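Long-range contacts in berberine bridge enzyme-like 28 (Arabidopsis thaliana, PDB 5D79), which acts as a secreted FAD-dependent oxidoreductase of the berberine bridge enzyme-like family and is involved in adaptation to salt stress: residues 255-259 / 323-327; 283-289 / 301-307. All coordinates share one frame; numbering follows the deposited sequence.

Contact 1 of 2, residues 255-259 / 323-327; sequences VFKVQ and ELGLE
Phe256 and Val258, alternate residues on one face of strand 253-260, next to the outermost strand 331-334 of an antiparallel sheet backed by helices, receive Leu326 and Leu324 from the loop that follows helix 310-320. No hydrogen bond joins 255-259 to 323-327. The evidence is packing: 233 Å² is buried in total, and three of the four touching residues are buried. Leu326 does double duty through its two methyls. Leu326 CD1 meets Val258 CG2 at 3.6 Å, the tightest side-chain approach here, and also lies 4.0 Å from Phe256 CB. Leu326 CD2 sits over one face of the Phe256 ring, 4.0 Å from Phe256 CG, and the two side chains cross at about a right angle. With CG between the backbone N and the carbonyl carbon (chi1 65°), Phe256 turns that ring face to the methyl. Leu324 reaches the ring from an oblique direction, Leu324 CD2 being 4.2 Å from Phe256 CE2. Against Val258 it slides past in the opposite sense, with Leu324 CD1 4.1 Å from Val258 CG1.

Between the leucines, Gly325 has a positive phi of 74°, a left-handed backbone conformation that turns the chain before Leu326. Further out, helix 310-320 closes over the cluster: Leu313 touches both Phe256 and Leu326, while Met317 touches both leucines. Cys331, on the neighbouring strand 331-334, packs against Phe256 and Leu326. Backbone hydrogen bonds of Phe256 with Gly304 and of Val258 with Phe302 hold the strand in the sheet. The leucines of 323-327 thus pack between helix 310-320 and strand 253-260, and strand 331-334 follows in the chain. Besides meeting the leucine methyls, the valine touches loop backbone: Val258 CG1 lies 3.8 Å from Leu324 O.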
loop_
_atom_site.group_PDB
_atom_site.type_symbol
_atom_site.label_atom_id
_atom_site.label_comp_id
_atom_site.label_asym_id
_atom_site.label_seq_id
_atom_site.Cartn_x
_atom_site.Cartn_y
_atom_site.Cartn_z
ATOM N N VAL A 255 -7.551 -2.627 -21.906
ATOM C CA VAL A 255 -6.161 -2.377 -21.520
ATOM C C VAL A 255 -5.275 -2.153 -22.759
ATOM O O VAL A 255 -5.644 -2.515 -23.875
ATOM C CB VAL A 255 -5.569 -3.527 -20.670
ATOM C CG1 VAL A 255 -6.383 -3.724 -19.395
ATOM C CG2 VAL A 255 -5.459 -4.831 -21.489
ATOM N N PHE A 256 -4.109 -1.541 -22.547
ATOM C CA PHE A 256 -3.147 -1.287 -23.625
ATOM C C PHE A 256 -1.705 -1.209 -23.121
ATOM O O PHE A 256 -1.439 -0.863 -21.970
ATOM C CB PHE A 256 -3.500 0.004 -24.378
ATOM C CG PHE A 256 -3.398 1.266 -23.541
ATOM C CD1 PHE A 256 -4.486 1.720 -22.807
ATOM C CD2 PHE A 256 -2.221 2.016 -23.518
ATOM C CE1 PHE A 256 -4.394 2.873 -22.062
ATOM C CE2 PHE A 256 -2.129 3.173 -22.774
ATOM C CZ PHE A 256 -3.213 3.601 -22.044
ATOM N N LYS A 257 -0.771 -1.536 -23.999
ATOM C CA LYS A 257 0.632 -1.481 -23.650
ATOM C C LYS A 257 1.380 -0.943 -24.847
ATOM O O LYS A 257 1.133 -1.354 -25.982
ATOM C CB LYS A 257 1.148 -2.864 -23.243
ATOM C CG LYS A 257 2.609 -2.908 -22.816
ATOM C CD LYS A 257 2.985 -4.273 -22.244
ATOM C CE LYS A 257 2.172 -4.584 -20.978
ATOM N NZ LYS A 257 2.406 -5.948 -20.392
ATOM N N VAL A 258 2.263 0.014 -24.596
ATOM C CA VAL A 258 3.165 0.503 -25.622
ATOM C C VAL A 258 4.574 0.539 -25.048
ATOM O O VAL A 258 4.791 1.039 -23.951
ATOM C CB VAL A 258 2.758 1.892 -26.134
ATOM C CG1 VAL A 258 3.877 2.507 -26.963
ATOM C CG2 VAL A 258 1.468 1.801 -26.937
ATOM N N GLN A 259 5.521 -0.016 -25.789
ATOM C CA GLN A 259 6.902 -0.079 -25.351
ATOM C C GLN A 259 7.770 0.869 -26.178
ATOM O O GLN A 259 7.639 0.947 -27.396
ATOM C CB GLN A 259 7.424 -1.518 -25.455
ATOM C CG GLN A 259 8.766 -1.734 -24.808
ATOM C CD GLN A 259 9.654 -2.653 -25.615
ATOM O OE1 GLN A 259 9.491 -2.783 -26.828
ATOM N NE2 GLN A 259 10.602 -3.297 -24.946
ATOM N N GLU A 323 1.193 11.325 -29.417
ATOM C CA GLU A 323 2.627 11.063 -29.420
ATOM C C GLU A 323 2.947 9.631 -28.982
ATOM O O GLU A 323 4.004 9.098 -29.310
ATOM C CB GLU A 323 3.356 12.061 -28.510
ATOM C CG GLU A 323 3.337 13.507 -29.007
ATOM C CD GLU A 323 2.024 14.211 -28.717
ATOM O OE1 GLU A 323 1.312 13.759 -27.800
ATOM O OE2 GLU A 323 1.703 15.202 -29.418
ATOM N N LEU A 324 2.033 9.011 -28.242
ATOM C CA LEU A 324 2.223 7.633 -27.801
ATOM C C LEU A 324 2.183 6.655 -28.977
ATOM O O LEU A 324 2.859 5.632 -28.961
ATOM C CB LEU A 324 1.173 7.246 -26.759
ATOM C CG LEU A 324 1.614 5.997 -25.992
ATOM C CD1 LEU A 324 2.988 6.221 -25.373
ATOM C CD2 LEU A 324 0.614 5.549 -24.937
ATOM N N GLY A 325 1.392 6.980 -29.997
ATOM C CA GLY A 325 1.311 6.175 -31.196
ATOM C C GLY A 325 0.545 4.887 -30.983
ATOM O O GLY A 325 0.815 3.884 -31.651
ATOM N N LEU A 326 -0.407 4.913 -30.046
ATOM C CA LEU A 326 -1.245 3.749 -29.748
ATOM C C LEU A 326 -2.112 3.349 -30.929
ATOM O O LEU A 326 -2.785 4.191 -31.532
ATOM C CB LEU A 326 -2.144 4.011 -28.549
ATOM C CG LEU A 326 -2.995 2.810 -28.154
ATOM C CD1 LEU A 326 -2.079 1.714 -27.685
ATOM C CD2 LEU A 326 -3.985 3.169 -27.061
ATOM N N GLU A 327 -2.092 2.060 -31.255
ATOM C CA GLU A 327 -2.958 1.509 -32.293
ATOM C C GLU A 327 -3.689 0.296 -31.753
ATOM O O GLU A 327 -3.371 -0.172 -30.668
ATOM C CB GLU A 327 -2.149 1.158 -33.540
ATOM C CG GLU A 327 -1.663 2.391 -34.289
ATOM C CD GLU A 327 -0.895 2.056 -35.548
ATOM O OE1 GLU A 327 0.228 2.579 -35.697
ATOM O OE2 GLU A 327 -1.412 1.283 -36.388
#

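Contact 2 of 2, residues 283-289 / 301-307; sequences DLFIRTT and LFTGLYI
Asp283 and Ile307 meet at the open end of a beta hairpin, where Ile307 N donates to Asp283 O over 2.9 Å. Beyond them, antiparallel strands 284-289 and 301-306 (N-to-C directions at 163°) exchange paired N-H...O bonds at Phe285-Leu305, Arg287-Thr303 and Thr289-Leu301. The Asp283 side chain crosses Ile307 at about a right angle, with Asp283 OD1 3.6 Å from Ile307 CB while also forming a salt bridge to Lys194 NZ. Replaced by an alanine, this position would probably leave Lys194 NZ without its carboxylate mate and uncover part of Ile307.

On the face bearing Leu284, Ile286 and Thr288, Leu284 CB lies at the edge of the Tyr306 ring, in its plane, 4.0 Å from Tyr306 CD1. Thr288 and Phe302 run side by side; the threonine's chi1 of -63° sets Thr288 OG1 beside the backbone N, 3.2 Å from Phe302 CD1. On the other face Arg287 starts alongside Thr303, then bends at chi3 (-61°). Its guanidinium presents a face to Phe285 CZ, 3.7 Å above the plane, and NH2 bonds Thr401 OG1. Main-chain bonding thus carries the pairing, whereas Thr288 OG1, buried without a polar partner, contributes packing alone.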
loop_
_atom_site.group_PDB
_atom_site.type_symbol
_atom_site.label_atom_id
_atom_site.label_comp_id
_atom_site.label_asym_id
_atom_site.label_seq_id
_atom_site.Cartn_x
_atom_site.Cartn_y
_atom_site.Cartn_z
ATOM N N ASP A 283 -12.092 8.032 -17.015
ATOM C CA ASP A 283 -12.120 6.657 -17.517
ATOM C C ASP A 283 -10.750 6.137 -17.989
ATOM O O ASP A 283 -10.546 4.936 -18.083
ATOM C CB ASP A 283 -13.139 6.541 -18.664
ATOM C CG ASP A 283 -14.583 6.606 -18.182
ATOM O OD1 ASP A 283 -14.845 6.199 -17.030
ATOM O OD2 ASP A 283 -15.457 7.058 -18.957
ATOM N N LEU A 284 -9.820 7.048 -18.261
ATOM C CA LEU A 284 -8.505 6.693 -18.792
ATOM C C LEU A 284 -7.372 6.775 -17.763
ATOM O O LEU A 284 -7.068 7.839 -17.232
ATOM C CB LEU A 284 -8.156 7.584 -19.996
ATOM C CG LEU A 284 -6.823 7.304 -20.702
ATOM C CD1 LEU A 284 -6.723 5.832 -21.078
ATOM C CD2 LEU A 284 -6.681 8.167 -21.951
ATOM N N PHE A 285 -6.745 5.630 -17.524
ATOM C CA PHE A 285 -5.603 5.496 -16.635
ATOM C C PHE A 285 -4.364 5.204 -17.455
ATOM O O PHE A 285 -4.321 4.190 -18.134
ATOM C CB PHE A 285 -5.843 4.365 -15.626
ATOM C CG PHE A 285 -4.656 4.061 -14.742
ATOM C CD1 PHE A 285 -4.423 4.794 -13.592
ATOM C CD2 PHE A 285 -3.777 3.031 -15.061
ATOM C CE1 PHE A 285 -3.331 4.509 -12.778
ATOM C CE2 PHE A 285 -2.688 2.742 -14.246
ATOM C CZ PHE A 285 -2.471 3.481 -13.105
ATOM N N ILE A 286 -3.366 6.084 -17.399
ATOM C CA ILE A 286 -2.118 5.876 -18.132
ATOM C C ILE A 286 -0.878 5.985 -17.232
ATOM O O ILE A 286 -0.490 7.078 -16.804
ATOM C CB ILE A 286 -1.949 6.886 -19.301
ATOM C CG1 ILE A 286 -3.289 7.375 -19.830
ATOM C CG2 ILE A 286 -1.121 6.286 -20.439
ATOM C CD1 ILE A 286 -3.118 8.507 -20.785
ATOM N N ARG A 287 -0.249 4.847 -16.982
ATOM C CA ARG A 287 0.956 4.757 -16.160
ATOM C C ARG A 287 2.241 4.634 -17.005
ATOM O O ARG A 287 2.246 4.042 -18.083
ATOM C CB ARG A 287 0.828 3.568 -15.193
ATOM C CG ARG A 287 2.157 2.967 -14.710
ATOM C CD ARG A 287 1.977 1.978 -13.552
ATOM N NE ARG A 287 1.387 2.622 -12.374
ATOM C CZ ARG A 287 0.944 1.960 -11.309
ATOM N NH1 ARG A 287 1.028 0.632 -11.275
ATOM N NH2 ARG A 287 0.413 2.613 -10.286
ATOM N N THR A 288 3.325 5.219 -16.513
ATOM C CA THR A 288 4.621 5.119 -17.150
ATOM C C THR A 288 5.584 4.433 -16.191
ATOM O O THR A 288 5.759 4.862 -15.048
ATOM C CB THR A 288 5.172 6.515 -17.550
ATOM O OG1 THR A 288 4.312 7.124 -18.530
ATOM C CG2 THR A 288 6.582 6.409 -18.112
ATOM N N THR A 289 6.195 3.349 -16.640
ATOM C CA THR A 289 7.195 2.685 -15.826
ATOM C C THR A 289 8.528 2.654 -16.549
ATOM O O THR A 289 8.639 2.178 -17.677
ATOM C CB THR A 289 6.790 1.251 -15.478
ATOM O OG1 THR A 289 5.443 1.244 -14.988
ATOM C CG2 THR A 289 7.748 0.667 -14.425
ATOM N N LEU A 301 7.751 1.837 -20.371
ATOM C CA LEU A 301 6.561 1.028 -20.544
ATOM C C LEU A 301 5.305 1.841 -20.200
ATOM O O LEU A 301 5.072 2.186 -19.047
ATOM C CB LEU A 301 6.657 -0.222 -19.669
ATOM C CG LEU A 301 5.838 -1.449 -20.049
ATOM C CD1 LEU A 301 6.336 -2.036 -21.373
ATOM C CD2 LEU A 301 5.903 -2.472 -18.920
ATOM N N PHE A 302 4.512 2.153 -21.217
ATOM C CA PHE A 302 3.240 2.828 -21.034
ATOM C C PHE A 302 2.093 1.828 -21.043
ATOM O O PHE A 302 1.771 1.245 -22.077
ATOM C CB PHE A 302 3.040 3.862 -22.124
ATOM C CG PHE A 302 4.179 4.809 -22.254
ATOM C CD1 PHE A 302 4.234 5.954 -21.472
ATOM C CD2 PHE A 302 5.212 4.553 -23.141
ATOM C CE1 PHE A 302 5.298 6.833 -21.582
ATOM C CE2 PHE A 302 6.275 5.424 -23.250
ATOM C CZ PHE A 302 6.320 6.567 -22.472
ATOM N N THR A 303 1.490 1.626 -19.878
ATOM C CA THR A 303 0.373 0.706 -19.729
ATOM C C THR A 303 -0.835 1.458 -19.193
ATOM O O THR A 303 -0.707 2.472 -18.501
ATOM C CB THR A 303 0.714 -0.457 -18.793
ATOM O OG1 THR A 303 1.129 0.063 -17.526
ATOM C CG2 THR A 303 1.829 -1.258 -19.377
ATOM N N GLY A 304 -2.019 0.969 -19.514
ATOM C CA GLY A 304 -3.212 1.679 -19.121
ATOM C C GLY A 304 -4.478 0.867 -19.111
ATOM O O GLY A 304 -4.550 -0.208 -19.692
ATOM N N LEU A 305 -5.476 1.405 -18.428
ATOM C CA LEU A 305 -6.784 0.793 -18.323
ATOM C C LEU A 305 -7.809 1.849 -18.703
ATOM O O LEU A 305 -7.851 2.934 -18.124
ATOM C CB LEU A 305 -7.030 0.259 -16.910
ATOM C CG LEU A 305 -8.466 -0.183 -16.633
ATOM C CD1 LEU A 305 -8.786 -1.416 -17.405
ATOM C CD2 LEU A 305 -8.694 -0.415 -15.162
ATOM N N TYR A 306 -8.612 1.543 -19.707
ATOM C CA TYR A 306 -9.663 2.448 -20.107
ATOM C C TYR A 306 -11.010 1.828 -19.760
ATOM O O TYR A 306 -11.284 0.679 -20.138
ATOM C CB TYR A 306 -9.558 2.757 -21.598
ATOM C CG TYR A 306 -10.639 3.681 -22.099
ATOM C CD1 TYR A 306 -10.642 5.027 -21.757
ATOM C CD2 TYR A 306 -11.654 3.205 -22.907
ATOM C CE1 TYR A 306 -11.625 5.866 -22.210
ATOM C CE2 TYR A 306 -12.643 4.038 -23.366
ATOM C CZ TYR A 306 -12.626 5.365 -23.017
ATOM O OH TYR A 306 -13.619 6.188 -23.485
ATOM N N ILE A 307 -11.837 2.574 -19.024
ATOM C CA ILE A 307 -13.173 2.100 -18.651
ATOM C C ILE A 307 -14.168 2.356 -19.792
ATOM O O ILE A 307 -14.988 3.276 -19.731
ATOM C CB ILE A 307 -13.674 2.772 -17.356
ATOM C CG1 ILE A 307 -12.578 2.791 -16.321
ATOM C CG2 ILE A 307 -14.853 2.020 -16.779
ATOM C CD1 ILE A 307 -12.143 1.421 -15.921
#

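Overall arrangement
The two contacts, about 9 Å apart centre to centre, reach the same seven-stranded antiparallel sheet: contact 2 lies inside it, while contact 1 joins strand 253-260 to a loop packed on its face. Along the chain, contact 2 is nested within the loop closed by contact 1: strand 253-260 comes first, then hairpin 284-292/298-306, helix 310-320 and the 323-327 loop. Strand 298-306 lies between strands 253-260 and 284-292. Leu324 CD1, 3.6 Å from Phe302 CD2, continues the packing across the helix-covered face. Arg287 projects from the other face, its side chain about 5 Å from FAD, so this sheet spans from helix-backed packing to the neighbourhood of the cofactor.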